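Side-chain contacts in short-chain dehydrogenase/reductase SDR (PDB 3GUY), which probably catalyses an NAD(P)-dependent oxidation or reduction, as other short-chain dehydrogenases/reductases do: residues D[15-18]-D[19-23]; D[89-93]-D[94-98]; D[113-116]-D[117-121]; D[141-144]-D[145-148]; D[152-155]-D[156-160]. The protein carries 2 engineered substitutions. All coordinates share one frame; numbering follows the deposited sequence.

Interaction 1 (D[15-18]-D[19-23]); sequences AELA and KLYDA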
loop_
_atom_site.group_PDB
_atom_site.type_symbol
_atom_site.label_atom_id
_atom_site.label_comp_id
_atom_site.label_asym_id
_atom_site.label_seq_id
_atom_site.Cartn_x
_atom_site.Cartn_y
_atom_site.Cartn_z
ATOM N N ALA D 15 -21.095 20.794 3.444
ATOM C CA ALA D 15 -22.385 21.499 3.693
ATOM C C ALA D 15 -23.469 20.487 4.084
ATOM O O ALA D 15 -24.268 20.742 5.013
ATOM C CB ALA D 15 -22.856 22.322 2.453
ATOM N N GLU D 16 -23.478 19.339 3.386
ATOM C CA GLU D 16 -24.449 18.251 3.690
ATOM C C GLU D 16 -24.181 17.639 5.048
ATOM O O GLU D 16 -25.121 17.315 5.763
ATOM C CB GLU D 16 -24.436 17.182 2.609
ATOM C CG GLU D 16 -24.890 17.720 1.285
ATOM C CD GLU D 16 -26.215 18.488 1.381
ATOM O OE1 GLU D 16 -27.197 17.969 1.975
ATOM O OE2 GLU D 16 -26.256 19.633 0.877
ATOM N N LEU D 17 -22.912 17.507 5.439
ATOM C CA LEU D 17 -22.601 17.058 6.813
ATOM C C LEU D 17 -23.083 18.110 7.834
ATOM O O LEU D 17 -23.618 17.778 8.899
ATOM C CB LEU D 17 -21.096 16.789 7.007
ATOM C CG LEU D 17 -20.559 15.417 6.586
ATOM C CD1 LEU D 17 -18.998 15.464 6.579
ATOM C CD2 LEU D 17 -21.088 14.244 7.460
ATOM N N ALA D 18 -22.900 19.391 7.505
ATOM C CA ALA D 18 -23.375 20.439 8.409
ATOM C C ALA D 18 -24.884 20.237 8.702
ATOM O O ALA D 18 -25.311 20.270 9.858
ATOM C CB ALA D 18 -23.079 21.850 7.846
ATOM N N LYS D 19 -25.665 19.985 7.654
ATOM C CA LYS D 19 -27.117 19.846 7.783
ATOM C C LYS D 19 -27.512 18.659 8.671
ATOM O O LYS D 19 -28.428 18.799 9.504
ATOM C CB LYS D 19 -27.766 19.737 6.409
ATOM C CG LYS D 19 -27.600 20.985 5.622
ATOM C CD LYS D 19 -28.037 20.811 4.199
ATOM C CE LYS D 19 -27.901 22.112 3.439
ATOM N NZ LYS D 19 -28.444 21.937 2.057
ATOM N N LEU D 20 -26.824 17.515 8.536
ATOM C CA LEU D 20 -27.160 16.326 9.344
ATOM C C LEU D 20 -26.780 16.518 10.813
ATOM O O LEU D 20 -27.497 16.042 11.726
ATOM C CB LEU D 20 -26.495 15.043 8.801
ATOM C CG LEU D 20 -26.807 14.520 7.384
ATOM C CD1 LEU D 20 -25.881 13.322 7.124
ATOM C CD2 LEU D 20 -28.266 14.111 7.133
ATOM N N TYR D 21 -25.666 17.189 11.071
ATOM C CA TYR D 21 -25.261 17.450 12.458
ATOM C C TYR D 21 -26.226 18.481 13.091
ATOM O O TYR D 21 -26.661 18.313 14.214
ATOM C CB TYR D 21 -23.837 18.017 12.551
ATOM C CG TYR D 21 -22.705 17.041 12.421
ATOM C CD1 TYR D 21 -22.537 16.000 13.348
ATOM C CD2 TYR D 21 -21.769 17.167 11.398
ATOM C CE1 TYR D 21 -21.483 15.107 13.248
ATOM C CE2 TYR D 21 -20.711 16.276 11.290
ATOM C CZ TYR D 21 -20.568 15.258 12.223
ATOM O OH TYR D 21 -19.511 14.388 12.117
ATOM N N ASP D 22 -26.527 19.554 12.357
ATOM C CA ASP D 22 -27.489 20.563 12.800
ATOM C C ASP D 22 -28.860 19.939 13.121
ATOM O O ASP D 22 -29.373 20.125 14.220
ATOM C CB ASP D 22 -27.658 21.628 11.733
ATOM C CG ASP D 22 -28.621 22.718 12.153
ATOM O OD1 ASP D 22 -28.220 23.538 12.991
ATOM O OD2 ASP D 22 -29.762 22.764 11.632
ATOM N N ALA D 23 -29.447 19.235 12.155
ATOM C CA ALA D 23 -30.664 18.422 12.367
ATOM C C ALA D 23 -30.654 17.529 13.631
ATOM O O ALA D 23 -31.725 17.207 14.139
ATOM C CB ALA D 23 -30.926 17.568 11.162
#
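Ala15 O, Glu16 O, Leu17 O and Ala18 O receive the N-H groups of Lys19, Leu20, Tyr21 and Asp22 in turn, the i to i+4 ladder of one unbroken alpha helix; Asp22 N lies 2.9 Å from Ala18 O. Three residues apart, Glu16 and Lys19 lie side by side and point the same way. The lysine chain is extended beyond CG, which rests 3.4 Å from Ala15 O, while the glutamate is bent at chi2 (-50°), which folds its carboxylate back alongside the lysine. Glu16 OE2 and Lys19 NZ meet at 3.4 Å, a weak salt bridge suited to a partly exposed flank. This is the helix of the first beta-alpha-beta unit of the Rossmann fold, crossing from strand 4-7 to strand 28-32. On its sheet-facing side Ala18, small enough for close approach, sits on Ile6 and Leu30. Tyr21 lays CD2 3.2 Å from Leu17 O and CE2 4.3 Å from Leu17 CB, and its ring meets His204 edge-to-face. Asp22 turns its carboxylate off the helix, where Asn47 N and Ser46 N bind its two oxygens.

Interaction 2 (D[89-93]-D[94-98]); sequences QEQDP and EQIQT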
loop_
_atom_site.group_PDB
_atom_site.type_symbol
_atom_site.label_atom_id
_atom_site.label_comp_id
_atom_site.label_asym_id
_atom_site.label_seq_id
_atom_site.Cartn_x
_atom_site.Cartn_y
_atom_site.Cartn_z
ATOM N N GLN D 89 1.722 16.388 -18.931
ATOM C CA GLN D 89 2.291 17.359 -19.852
ATOM C C GLN D 89 1.269 18.441 -20.276
ATOM O O GLN D 89 1.671 19.527 -20.709
ATOM C CB GLN D 89 2.881 16.670 -21.079
ATOM C CG GLN D 89 1.838 16.109 -22.087
ATOM C CD GLN D 89 1.442 14.648 -21.830
ATOM O OE1 GLN D 89 1.032 13.943 -22.767
ATOM N NE2 GLN D 89 1.584 14.181 -20.587
ATOM N N GLU D 90 -0.024 18.148 -20.159
ATOM C CA GLU D 90 -1.087 19.116 -20.509
ATOM C C GLU D 90 -1.431 19.999 -19.332
ATOM O O GLU D 90 -2.153 20.964 -19.493
ATOM C CB GLU D 90 -2.422 18.447 -20.838
ATOM C CG GLU D 90 -2.380 17.135 -21.505
ATOM C CD GLU D 90 -2.171 17.249 -22.979
ATOM O OE1 GLU D 90 -2.623 16.320 -23.703
ATOM O OE2 GLU D 90 -1.564 18.260 -23.390
ATOM N N GLN D 91 -0.986 19.644 -18.129
ATOM C CA GLN D 91 -1.390 20.413 -16.966
ATOM C C GLN D 91 -0.651 21.747 -16.864
ATOM O O GLN D 91 0.546 21.844 -17.142
ATOM C CB GLN D 91 -1.224 19.584 -15.691
ATOM C CG GLN D 91 -2.228 18.427 -15.605
ATOM C CD GLN D 91 -2.301 17.812 -14.187
ATOM O OE1 GLN D 91 -1.771 18.367 -13.220
ATOM N NE2 GLN D 91 -2.999 16.686 -14.067
ATOM N N ASP D 92 -1.374 22.758 -16.434
ATOM C CA ASP D 92 -0.839 24.101 -16.289
ATOM C C ASP D 92 -0.167 24.213 -14.902
ATOM O O ASP D 92 -0.784 23.921 -13.907
ATOM C CB ASP D 92 -2.017 25.066 -16.454
ATOM C CG ASP D 92 -1.670 26.515 -16.153
ATOM O OD1 ASP D 92 -0.546 26.828 -15.694
ATOM O OD2 ASP D 92 -2.586 27.337 -16.368
ATOM N N PRO D 93 1.114 24.633 -14.839
ATOM C CA PRO D 93 1.757 24.658 -13.535
ATOM C C PRO D 93 1.104 25.541 -12.483
ATOM O O PRO D 93 1.195 25.222 -11.304
ATOM C CB PRO D 93 3.172 25.151 -13.848
ATOM C CG PRO D 93 3.412 24.713 -15.247
ATOM C CD PRO D 93 2.080 24.850 -15.920
ATOM N N GLU D 94 0.452 26.627 -12.888
ATOM C CA GLU D 94 -0.204 27.567 -11.937
ATOM C C GLU D 94 -1.394 26.852 -11.278
ATOM O O GLU D 94 -1.617 26.956 -10.086
ATOM C CB GLU D 94 -0.752 28.798 -12.658
ATOM C CG GLU D 94 0.052 30.071 -12.569
ATOM C CD GLU D 94 -0.872 31.314 -12.826
ATOM O OE1 GLU D 94 -0.910 32.236 -11.980
ATOM O OE2 GLU D 94 -1.586 31.338 -13.860
ATOM N N GLN D 95 -2.154 26.131 -12.091
ATOM C CA GLN D 95 -3.240 25.292 -11.607
ATOM C C GLN D 95 -2.781 24.120 -10.704
ATOM O O GLN D 95 -3.495 23.737 -9.787
ATOM C CB GLN D 95 -4.030 24.768 -12.786
ATOM C CG GLN D 95 -4.927 25.847 -13.413
ATOM C CD GLN D 95 -6.353 25.520 -13.235
ATOM O OE1 GLN D 95 -6.878 25.413 -12.084
ATOM N NE2 GLN D 95 -7.015 25.291 -14.359
ATOM N N ILE D 96 -1.614 23.553 -11.000
ATOM C CA ILE D 96 -1.000 22.557 -10.122
ATOM C C ILE D 96 -0.654 23.184 -8.762
ATOM O O ILE D 96 -0.876 22.579 -7.730
ATOM C CB ILE D 96 0.277 21.898 -10.736
ATOM C CG1 ILE D 96 -0.057 21.133 -12.053
ATOM C CG2 ILE D 96 0.983 21.057 -9.653
ATOM C CD1 ILE D 96 1.178 20.644 -12.888
ATOM N N GLN D 97 -0.094 24.385 -8.768
ATOM C CA GLN D 97 0.184 25.096 -7.536
ATOM C C GLN D 97 -1.077 25.341 -6.694
ATOM O O GLN D 97 -1.026 25.163 -5.503
ATOM C CB GLN D 97 0.927 26.428 -7.782
ATOM C CG GLN D 97 1.304 27.182 -6.464
ATOM C CD GLN D 97 2.038 26.325 -5.423
ATOM O OE1 GLN D 97 2.880 25.506 -5.769
ATOM N NE2 GLN D 97 1.712 26.514 -4.123
ATOM N N THR D 98 -2.180 25.737 -7.328
ATOM C CA THR D 98 -3.480 25.888 -6.650
ATOM C C THR D 98 -3.970 24.591 -6.018
ATOM O O THR D 98 -4.546 24.582 -4.902
ATOM C CB THR D 98 -4.548 26.360 -7.637
ATOM O OG1 THR D 98 -4.123 27.602 -8.184
ATOM C CG2 THR D 98 -5.908 26.504 -6.961
#
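Asp92, Pro93 and Ile96 carry this contact, in which the chain leaves an extended loop and winds into helix 93-118. The side chain of Asp92 has CG anti to its own N (chi1 172°), a setting that carries OD1 forward over the first turn to accept from Glu94 N at 3.0 Å. That donor stands well above the carboxylate plane, and the N-H...OD1 angle is 153°. The same residue also gives its carbonyl, Asp92 O, to Ile96 N, so both its side chain and its backbone hold the opening turn. Pro93 suits the first helical position because it has no N-H that would need an acceptor there, and its ring already fixes a helical phi; its own carbonyl takes Gln97 N at 3.0 Å. Outside, Pro93 packs on His59 of the second subunit. Ile96 points back at the loop: its CG1 lies 3.4 Å from Asp92 O and 3.5 Å from Gln91 OE1, the Gln91 and Ile96 side chains crossing at about a right angle. The Gln91 amide is held in place by Thr142 OG1 at its oxygen and Gly86 O at its nitrogen. Asp92 OD2 and Glu94 OE2 are like charges 4.8 Å apart, a proximity that the positive end of the helix dipole may offset. Asp92 is thus an N-cap closing an Asx turn, with proline in the following, first helical position, where it is well tolerated.

Interaction 3 (D[113-116]-D[117-121]); sequences ELVK and RYKDQ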
loop_
_atom_site.group_PDB
_atom_site.type_symbol
_atom_site.label_atom_id
_atom_site.label_comp_id
_atom_site.label_asym_id
_atom_site.label_seq_id
_atom_site.Cartn_x
_atom_site.Cartn_y
_atom_site.Cartn_z
ATOM N N GLU D 113 -2.598 22.995 13.359
ATOM C CA GLU D 113 -3.224 23.883 14.329
ATOM C C GLU D 113 -4.060 23.082 15.338
ATOM O O GLU D 113 -4.020 23.360 16.572
ATOM C CB GLU D 113 -4.056 24.918 13.616
ATOM C CG GLU D 113 -4.479 26.077 14.521
ATOM C CD GLU D 113 -3.310 26.970 14.932
ATOM O OE1 GLU D 113 -2.289 27.022 14.197
ATOM O OE2 GLU D 113 -3.426 27.645 15.979
ATOM N N LEU D 114 -4.763 22.052 14.842
ATOM C CA LEU D 114 -5.461 21.114 15.727
ATOM C C LEU D 114 -4.557 20.401 16.721
ATOM O O LEU D 114 -4.912 20.302 17.919
ATOM C CB LEU D 114 -6.325 20.120 14.926
ATOM C CG LEU D 114 -7.446 20.787 14.134
ATOM C CD1 LEU D 114 -8.149 19.708 13.266
ATOM C CD2 LEU D 114 -8.449 21.538 15.075
ATOM N N VAL D 115 -3.376 19.937 16.279
ATOM C CA VAL D 115 -2.484 19.197 17.170
ATOM C C VAL D 115 -1.822 20.114 18.181
ATOM O O VAL D 115 -1.621 19.740 19.329
ATOM C CB VAL D 115 -1.411 18.392 16.398
ATOM C CG1 VAL D 115 -0.468 17.711 17.331
ATOM C CG2 VAL D 115 -2.096 17.314 15.483
ATOM N N LYS D 116 -1.473 21.304 17.729
ATOM C CA LYS D 116 -0.905 22.366 18.575
ATOM C C LYS D 116 -1.858 22.658 19.744
ATOM O O LYS D 116 -1.441 22.617 20.883
ATOM C CB LYS D 116 -0.679 23.647 17.745
ATOM C CG LYS D 116 0.277 24.638 18.381
ATOM C CD LYS D 116 0.686 25.768 17.402
ATOM C CE LYS D 116 1.857 26.591 17.941
ATOM N NZ LYS D 116 3.156 25.926 17.563
ATOM N N ARG D 117 -3.127 22.876 19.443
ATOM C CA ARG D 117 -4.087 23.396 20.433
ATOM C C ARG D 117 -4.799 22.292 21.220
ATOM O O ARG D 117 -5.071 22.466 22.425
ATOM C CB ARG D 117 -5.134 24.269 19.753
ATOM C CG ARG D 117 -4.631 25.596 19.246
ATOM C CD ARG D 117 -5.743 26.275 18.447
ATOM N NE ARG D 117 -5.322 27.566 17.923
ATOM C CZ ARG D 117 -5.499 28.757 18.504
ATOM N NH1 ARG D 117 -6.136 28.864 19.661
ATOM N NH2 ARG D 117 -5.058 29.856 17.894
ATOM N N TYR D 118 -5.083 21.161 20.579
ATOM C CA TYR D 118 -6.052 20.207 21.134
ATOM C C TYR D 118 -5.581 18.775 21.208
ATOM O O TYR D 118 -6.401 17.877 21.336
ATOM C CB TYR D 118 -7.343 20.225 20.311
ATOM C CG TYR D 118 -7.883 21.591 20.015
ATOM C CD1 TYR D 118 -8.016 22.562 21.027
ATOM C CD2 TYR D 118 -8.295 21.915 18.723
ATOM C CE1 TYR D 118 -8.529 23.821 20.732
ATOM C CE2 TYR D 118 -8.780 23.147 18.419
ATOM C CZ TYR D 118 -8.908 24.107 19.419
ATOM O OH TYR D 118 -9.409 25.323 19.060
ATOM N N LYS D 119 -4.288 18.529 21.139
ATOM C CA LYS D 119 -3.825 17.136 21.135
ATOM C C LYS D 119 -4.173 16.383 22.415
ATOM O O LYS D 119 -4.361 15.174 22.382
ATOM C CB LYS D 119 -2.328 17.015 20.819
ATOM C CG LYS D 119 -1.413 17.754 21.740
ATOM C CD LYS D 119 0.049 17.438 21.477
ATOM C CE LYS D 119 0.998 18.332 22.291
ATOM N NZ LYS D 119 0.912 19.775 21.931
ATOM N N ASP D 120 -4.227 17.083 23.549
ATOM C CA ASP D 120 -4.517 16.452 24.847
ATOM C C ASP D 120 -6.030 16.523 25.192
ATOM O O ASP D 120 -6.436 16.172 26.303
ATOM C CB ASP D 120 -3.670 17.105 25.950
ATOM C CG ASP D 120 -2.189 16.697 25.903
ATOM O OD1 ASP D 120 -1.830 15.690 25.242
ATOM O OD2 ASP D 120 -1.359 17.377 26.562
ATOM N N GLN D 121 -6.844 16.971 24.227
ATOM C CA GLN D 121 -8.311 17.029 24.335
ATOM C C GLN D 121 -8.941 15.889 23.517
ATOM O O GLN D 121 -8.415 15.512 22.483
ATOM C CB GLN D 121 -8.846 18.348 23.768
ATOM C CG GLN D 121 -8.338 19.619 24.451
ATOM C CD GLN D 121 -8.896 19.809 25.856
ATOM O OE1 GLN D 121 -9.968 19.301 26.206
ATOM N NE2 GLN D 121 -8.158 20.551 26.673
#
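Arg117 leans back along the helix onto Glu113, one turn earlier. Its CB lies 3.5 Å from Glu113 O, the carbonyl that also accepts Arg117 N, and on another side covers the centre of one face of the Tyr118 ring. With chi1 at -71° and the chain extended from CG to NE, CG stays beside Glu113 O while CD comes 3.7 Å from Glu113 OE2. NE then makes the main bond, 2.7 Å to Glu113 OE2, using the anti lone pair of that oxygen. NH2 adds a weaker bond to the same OE2, so a single carboxylate oxygen sits at the guanidinium edge and the two flat groups are turned 48° apart. NH2 also forms a salt bridge with Glu67 OE1, so the arginine joins two acids on different helices. The site is the C-terminal end of helix 93-118, the long helix that in this Rossmann fold links strand 75-78 to strand 124-128; here Phe66 of helix 59-67 packs on Glu113, Leu114, Arg117 and Tyr118. Leu114 CD2 lies 3.7 Å from Tyr118 CD2, at the edge of the ring; the backbone bond from Tyr118 N to Leu114 O joins the same two residues. Lys119 N makes only a weak bond to Val115 O, and Lys119 CG is 3.1 Å from that same oxygen. A type I beta turn from Tyr118 to Gln121 leads the chain away. Lys116 sends NZ across to Gln89 O of the second subunit.

Interaction 4 (D[141-144]-D[145-148]); sequences STYC and AVKW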
loop_
_atom_site.group_PDB
_atom_site.type_symbol
_atom_site.label_atom_id
_atom_site.label_comp_id
_atom_site.label_asym_id
_atom_site.label_seq_id
_atom_site.Cartn_x
_atom_site.Cartn_y
_atom_site.Cartn_z
ATOM N N SER D 141 -2.428 12.672 -11.952
ATOM C CA SER D 141 -1.171 12.422 -11.292
ATOM C C SER D 141 -0.938 13.404 -10.115
ATOM O O SER D 141 -0.448 12.997 -9.091
ATOM C CB SER D 141 -0.021 12.440 -12.262
ATOM O OG SER D 141 0.217 13.715 -12.812
ATOM N N THR D 142 -1.204 14.683 -10.321
ATOM C CA THR D 142 -1.007 15.707 -9.265
ATOM C C THR D 142 -2.109 15.685 -8.205
ATOM O O THR D 142 -1.883 16.073 -7.045
ATOM C CB THR D 142 -0.940 17.106 -9.873
ATOM O OG1 THR D 142 -2.100 17.294 -10.725
ATOM C CG2 THR D 142 0.381 17.266 -10.686
ATOM N N TYR D 143 -3.306 15.268 -8.610
ATOM C CA TYR D 143 -4.412 15.018 -7.665
ATOM C C TYR D 143 -4.075 13.878 -6.745
ATOM O O TYR D 143 -4.148 14.044 -5.540
ATOM C CB TYR D 143 -5.714 14.709 -8.364
ATOM C CG TYR D 143 -6.901 14.654 -7.433
ATOM C CD1 TYR D 143 -7.333 15.794 -6.738
ATOM C CD2 TYR D 143 -7.584 13.475 -7.241
ATOM C CE1 TYR D 143 -8.414 15.745 -5.869
ATOM C CE2 TYR D 143 -8.698 13.429 -6.416
ATOM C CZ TYR D 143 -9.103 14.573 -5.723
ATOM O OH TYR D 143 -10.181 14.533 -4.876
ATOM N N CYS D 144 -3.622 12.759 -7.315
ATOM C CA CYS D 144 -3.150 11.669 -6.510
ATOM C C CYS D 144 -2.003 12.157 -5.650
ATOM O O CYS D 144 -1.931 11.849 -4.443
ATOM C CB CYS D 144 -2.690 10.469 -7.369
ATOM S SG CYS D 144 -4.017 9.576 -8.184
ATOM N N ALA D 145 -1.097 12.927 -6.236
ATOM C CA ALA D 145 0.053 13.387 -5.462
ATOM C C ALA D 145 -0.363 14.063 -4.165
ATOM O O ALA D 145 0.117 13.668 -3.072
ATOM C CB ALA D 145 0.934 14.303 -6.291
ATOM N N VAL D 146 -1.256 15.051 -4.266
ATOM C CA VAL D 146 -1.722 15.826 -3.064
ATOM C C VAL D 146 -2.587 14.980 -2.063
ATOM O O VAL D 146 -2.496 15.145 -0.840
ATOM C CB VAL D 146 -2.411 17.158 -3.457
ATOM C CG1 VAL D 146 -1.438 18.078 -4.252
ATOM C CG2 VAL D 146 -3.744 16.960 -4.297
ATOM N N LYS D 147 -3.356 14.036 -2.580
ATOM C CA LYS D 147 -4.156 13.135 -1.752
ATOM C C LYS D 147 -3.327 12.069 -1.094
ATOM O O LYS D 147 -3.536 11.770 0.090
ATOM C CB LYS D 147 -5.289 12.523 -2.534
ATOM C CG LYS D 147 -6.274 13.604 -3.020
ATOM C CD LYS D 147 -6.909 14.327 -1.839
ATOM C CE LYS D 147 -8.066 15.244 -2.269
ATOM N NZ LYS D 147 -8.526 16.099 -1.153
ATOM N N TRP D 148 -2.358 11.512 -1.812
ATOM C CA TRP D 148 -1.386 10.648 -1.165
ATOM C C TRP D 148 -0.583 11.409 -0.088
ATOM O O TRP D 148 -0.220 10.827 0.962
ATOM C CB TRP D 148 -0.377 10.103 -2.192
ATOM C CG TRP D 148 -0.870 8.965 -3.061
ATOM C CD1 TRP D 148 -2.042 8.919 -3.809
ATOM C CD2 TRP D 148 -0.181 7.753 -3.339
ATOM N NE1 TRP D 148 -2.104 7.750 -4.508
ATOM C CE2 TRP D 148 -0.988 7.007 -4.239
ATOM C CE3 TRP D 148 1.036 7.204 -2.912
ATOM C CZ2 TRP D 148 -0.620 5.733 -4.699
ATOM C CZ3 TRP D 148 1.409 5.949 -3.385
ATOM C CH2 TRP D 148 0.574 5.212 -4.263
#
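Trp148 N reaches Cys144 O at 2.7 Å in a nearly straight bond, 170° at the hydrogen. The indole turns back toward the same carbonyl, its CD1 3.0 Å from Cys144 O, and lies 3.9 Å from Cys144 CB through that same CD1. Cys144 SG is a looser neighbour, 5.4 Å from the centroid of the five-membered ring and approaching it obliquely, a sulfur-aromatic contact. On another flank of the helix stand Tyr143 and Lys147, four residues apart. Tyr143 has CG anti to its N (chi1 -171°), which swings the ring out from the helix to where Lys147, bent at chi2, can pass across its face. Lys147 CG sits over the centre of that face, 4.1 Å from the ring centroid and 12° off its normal, a CH-pi contact; farther out, Lys147 CE comes 3.4 Å from Tyr143 OH. The aliphatic part of the lysine thus braces the phenol while its NZ is bound by Asn103 OD1. Tyr143 and Lys147 match the Tyr-x-x-x-Lys signature of short-chain dehydrogenases, whose tyrosine and lysine serve the reaction in relatives; the same is probable here. Val146, a compact branched residue, presses CG2 within 3.2 Å of Tyr143 O. Residues 141-148 form the first two turns of helix 141-160, between strand 124-128 and strand 167-174: Val146 packs on Ile100 of helix 93-118, Tyr143 meets Phe85 and lies on Ser130, and Trp148 packs on Gly152 of the second subunit.

Interaction 5 (D[152-155]-D[156-160]); sequences GLIE and SVRLE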
loop_
_atom_site.group_PDB
_atom_site.type_symbol
_atom_site.label_atom_id
_atom_site.label_comp_id
_atom_site.label_asym_id
_atom_site.label_seq_id
_atom_site.Cartn_x
_atom_site.Cartn_y
_atom_site.Cartn_z
ATOM N N GLY D 152 -0.110 10.351 3.918
ATOM C CA GLY D 152 1.158 10.178 4.574
ATOM C C GLY D 152 1.253 11.072 5.797
ATOM O O GLY D 152 1.768 10.639 6.819
ATOM N N LEU D 153 0.759 12.291 5.667
ATOM C CA LEU D 153 0.663 13.229 6.798
ATOM C C LEU D 153 -0.160 12.622 7.917
ATOM O O LEU D 153 0.351 12.439 9.047
ATOM C CB LEU D 153 0.041 14.524 6.349
ATOM C CG LEU D 153 -0.127 15.632 7.373
ATOM C CD1 LEU D 153 1.230 16.392 7.557
ATOM C CD2 LEU D 153 -1.225 16.553 6.902
ATOM N N ILE D 154 -1.399 12.250 7.628
ATOM C CA ILE D 154 -2.276 11.758 8.744
ATOM C C ILE D 154 -1.766 10.438 9.356
ATOM O O ILE D 154 -1.889 10.242 10.540
ATOM C CB ILE D 154 -3.766 11.739 8.376
ATOM C CG1 ILE D 154 -4.149 10.623 7.399
ATOM C CG2 ILE D 154 -4.171 13.051 7.724
ATOM C CD1 ILE D 154 -4.810 9.419 8.055
ATOM N N GLU D 155 -1.119 9.566 8.573
ATOM C CA GLU D 155 -0.690 8.295 9.113
ATOM C C GLU D 155 0.541 8.455 10.021
ATOM O O GLU D 155 0.714 7.742 11.020
ATOM C CB GLU D 155 -0.466 7.272 8.013
ATOM C CG GLU D 155 -1.730 6.896 7.240
ATOM C CD GLU D 155 -2.672 5.897 7.945
ATOM O OE1 GLU D 155 -2.585 5.711 9.183
ATOM O OE2 GLU D 155 -3.545 5.302 7.237
ATOM N N SER D 156 1.305 9.471 9.717
ATOM C CA SER D 156 2.395 9.879 10.551
ATOM C C SER D 156 1.937 10.548 11.847
ATOM O O SER D 156 2.478 10.216 12.925
ATOM C CB SER D 156 3.299 10.820 9.756
ATOM O OG SER D 156 3.835 10.140 8.606
ATOM N N VAL D 157 1.018 11.491 11.719
ATOM C CA VAL D 157 0.495 12.264 12.879
ATOM C C VAL D 157 -0.259 11.239 13.793
ATOM O O VAL D 157 -0.091 11.254 15.040
ATOM C CB VAL D 157 -0.327 13.511 12.458
ATOM C CG1 VAL D 157 -0.921 14.262 13.681
ATOM C CG2 VAL D 157 0.488 14.495 11.587
ATOM N N ARG D 158 -0.967 10.254 13.202
ATOM C CA ARG D 158 -1.559 9.190 14.041
ATOM C C ARG D 158 -0.531 8.545 14.952
ATOM O O ARG D 158 -0.817 8.320 16.125
ATOM C CB ARG D 158 -2.262 8.089 13.227
ATOM C CG ARG D 158 -3.543 8.523 12.646
ATOM C CD ARG D 158 -4.054 7.409 11.730
ATOM N NE ARG D 158 -5.487 7.490 11.603
ATOM C CZ ARG D 158 -6.206 6.809 10.716
ATOM N NH1 ARG D 158 -7.528 6.875 10.736
ATOM N NH2 ARG D 158 -5.606 6.028 9.830
ATOM N N LEU D 159 0.657 8.244 14.440
ATOM C CA LEU D 159 1.727 7.688 15.282
ATOM C C LEU D 159 2.154 8.682 16.400
ATOM O O LEU D 159 2.375 8.262 17.501
ATOM C CB LEU D 159 2.970 7.237 14.467
ATOM C CG LEU D 159 2.801 6.158 13.396
ATOM C CD1 LEU D 159 4.072 6.065 12.512
ATOM C CD2 LEU D 159 2.465 4.819 14.042
ATOM N N GLU D 160 2.211 9.985 16.113
ATOM C CA GLU D 160 2.593 11.017 17.127
ATOM C C GLU D 160 1.483 11.191 18.167
ATOM O O GLU D 160 1.692 11.724 19.268
ATOM C CB GLU D 160 2.860 12.367 16.452
ATOM C CG GLU D 160 4.025 12.351 15.411
ATOM C CD GLU D 160 4.250 13.704 14.670
ATOM O OE1 GLU D 160 3.527 14.704 14.931
ATOM O OE2 GLU D 160 5.166 13.772 13.785
#
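Ser156 grips Gly152 O twice, through its N at 3.2 Å and through its hydroxyl OG at 2.8 Å, the two donors coming from opposite faces of the carbonyl plane. The small hydroxyl suits this close-packed place: beside the backbone N (chi1 -61°), OG folds back on the preceding turn, and it is also bonded to Lys137 N of the second subunit. Val157 bonds Leu153 O and sets CG2 4.4 Å from Leu153 CG, a beta-branched residue fitted between helix 93-118, at Leu111, and strand 167-174, at Ile168. Arg158 is long enough to reach the strands of the sheet. Its NH2 gives Glu155 OE1 a bond of 3.1 Å that lies in the guanidinium plane but meets the carboxylate from above, the two planes being 64° apart. Over one guanidinium face, off-centre, lies Ile154 CD1, 3.8 Å above the plane. Helix 141-160 crosses from strand 124-128 to 167-174, where Arg158 NH1 bonds Ile168 O; NH2 pairs with Asp217 OD1 on the next strand, 214-222. Leu159 N closes a weak rung to Glu155 O. With two acids and a backbone oxygen around it, the arginine very likely stays charged, its flat group held against rotation.

How the interactions relate
From the N terminus, interaction 1 lies on helix 12-23, in the first crossover of the Rossmann sheet, and touches none of the others. Interactions 2 and 3 mark the start and end of helix 93-118, their centres about 34 Å apart; interactions 4 and 5 adjoin on helix 141-160. All five are local, run in series, and neither nest nor cross, and none closes a long loop. The two helices pair at both ends: Ile96 CG2 packs 4.0 Å from Thr142 CG2, joining interactions 2 and 4, and Val115 CG2 lies 3.7 Å from Val157 CG1, joining 3 and 5. Both pack on the second subunit, an interface commonly built from these two helices in the family.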